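Local atomic coordinates of SLT domain-containing protein (Bdellovibrio bacteriovorus HD100, PDB entry 6TAB), a protein that probably cleaves peptidoglycan as a lysozyme of altered substrate specificity, helping the predator to leave its prey cell. Residues I243-W246 with S247-S251. Numbering follows the deposited sequence.
Sequences IVSW and SQNLS
Gln248 folds back over the helix turn that Val244 begins, and this pair meets in the last turn of helix 238-248. The CG of Gln248 stands between its own backbone N and carbonyl carbon (chi1 75°), which swings the chain back across the preceding turn: CG comes within 3.4 Å of Val244 O. Beyond CG the chain is extended and crosses the valine obliquely, Gln248 CD lying 4.1 Å from Val244 CG1 whichever way the amide is turned. A long, flexible residue with a polar end suits this partly exposed border, whereas the branched valine turns to the buried side. Beneath the side chains run the bonds of a regular alpha-helix: Ser247 N donates to Ile243 O at 3.1 Å and Gln248 N to Val244 O at 3.0 Å, both fairly straight at 161°. One residue on, the regular pattern weakens. Asn249 N reaches Ser245 O only weakly, at 3.2 Å and a bent 135°, and Leu250 N donates to Ser247 O, three residues back, at 3.2 Å. Asn249, of a type often found near a helix C-terminus, sets its CB 3.4 Å from Ser245 O, while Leu250 lays its CG 3.4 Å from Trp246 O, a nonpolar branch point set beyond the oxygen. Ser247 is small enough for a buried position, and its hydroxyl is satisfied by hydrogen bonds to Phe116 O and Tyr131 OH. Trp246, its CG anti to the carbonyl carbon (chi1 -62°), directs the indole away from the 247-251 segment and onto Phe134 and Ser138. Ile243 also meets Ser138, and Leu250 touches Tyr131, so one side of the turn packs on helix 125-144, while Val244 rests on Leu115 and Phe116 of helix 113-116.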
loop_
_atom_site.group_PDB
_atom_site.type_symbol
_atom_site.label_atom_id
_atom_site.label_comp_id
_atom_site.label_asym_id
_atom_site.label_seq_id
_atom_site.Cartn_x
_atom_site.Cartn_y
_atom_site.Cartn_z
ATOM N N ILE A 243 -2.120 11.190 3.997
ATOM C CA ILE A 243 -1.070 10.314 3.454
ATOM C C ILE A 243 0.043 11.168 2.825
ATOM O O ILE A 243 1.250 10.928 3.074
ATOM C CB ILE A 243 -1.668 9.283 2.464
ATOM C CG1 ILE A 243 -2.551 8.276 3.215
ATOM C CG2 ILE A 243 -0.577 8.537 1.686
ATOM C CD1 ILE A 243 -3.411 7.384 2.354
ATOM N N VAL A 244 -0.340 12.159 1.993
ATOM C CA VAL A 244 0.678 13.014 1.326
ATOM C C VAL A 244 1.489 13.818 2.368
ATOM O O VAL A 244 2.704 13.904 2.274
ATOM C CB VAL A 244 0.025 13.977 0.310
ATOM C CG1 VAL A 244 0.963 15.093 -0.155
ATOM C CG2 VAL A 244 -0.511 13.218 -0.882
ATOM N N SER A 245 0.795 14.440 3.362
ATOM C CA SER A 245 1.447 15.266 4.383
ATOM C C SER A 245 2.442 14.434 5.218
ATOM O O SER A 245 3.604 14.833 5.447
ATOM C CB SER A 245 0.431 15.953 5.279
ATOM O OG SER A 245 1.078 16.856 6.174
ATOM N N TRP A 246 1.983 13.274 5.702
ATOM C CA TRP A 246 2.839 12.442 6.560
ATOM C C TRP A 246 4.071 11.956 5.783
ATOM O O TRP A 246 5.177 11.943 6.318
ATOM C CB TRP A 246 2.055 11.289 7.174
ATOM C CG TRP A 246 0.914 11.677 8.084
ATOM C CD1 TRP A 246 0.638 12.888 8.639
ATOM C CD2 TRP A 246 -0.182 10.823 8.454
ATOM N NE1 TRP A 246 -0.547 12.841 9.350
ATOM C CE2 TRP A 246 -1.073 11.575 9.253
ATOM C CE3 TRP A 246 -0.523 9.513 8.115
ATOM C CZ2 TRP A 246 -2.247 11.028 9.766
ATOM C CZ3 TRP A 246 -1.670 8.962 8.646
ATOM C CH2 TRP A 246 -2.517 9.711 9.476
ATOM N N SER A 247 3.890 11.538 4.518
ATOM C CA SER A 247 5.006 11.092 3.655
ATOM C C SER A 247 6.062 12.199 3.477
ATOM O O SER A 247 7.267 12.004 3.724
ATOM C CB SER A 247 4.452 10.644 2.307
ATOM O OG SER A 247 5.484 10.332 1.376
ATOM N N GLN A 248 5.606 13.394 3.055
ATOM C CA GLN A 248 6.551 14.455 2.640
ATOM C C GLN A 248 7.272 15.062 3.857
ATOM O O GLN A 248 8.359 15.676 3.674
ATOM C CB GLN A 248 5.864 15.470 1.733
ATOM C CG GLN A 248 4.949 16.406 2.488
ATOM C CD GLN A 248 3.950 17.193 1.648
ATOM O OE1 GLN A 248 3.849 17.127 0.418
ATOM N NE2 GLN A 248 3.142 17.923 2.343
ATOM N N ASN A 249 6.749 14.846 5.075
ATOM C CA ASN A 249 7.369 15.367 6.320
ATOM C C ASN A 249 8.224 14.318 7.057
ATOM O O ASN A 249 8.785 14.648 8.130
ATOM C CB ASN A 249 6.297 16.006 7.205
ATOM C CG ASN A 249 5.795 17.315 6.607
ATOM O OD1 ASN A 249 4.606 17.530 6.447
ATOM N ND2 ASN A 249 6.705 18.244 6.345
ATOM N N LEU A 250 8.384 13.106 6.513
ATOM C CA LEU A 250 9.329 12.176 7.074
ATOM C C LEU A 250 10.732 12.809 7.017
ATOM O O LEU A 250 11.105 13.426 5.989
ATOM C CB LEU A 250 9.280 10.847 6.305
ATOM C CG LEU A 250 7.968 9.990 6.376
ATOM C CD1 LEU A 250 8.126 8.833 5.439
ATOM C CD2 LEU A 250 7.726 9.564 7.826
ATOM N N SER A 251 11.556 12.599 8.059
ATOM C CA SER A 251 12.890 13.219 8.134
ATOM C C SER A 251 13.753 12.826 6.928
ATOM O O SER A 251 14.519 13.644 6.398
ATOM C CB SER A 251 13.572 12.955 9.486
ATOM O OG SER A 251 13.782 11.546 9.681
#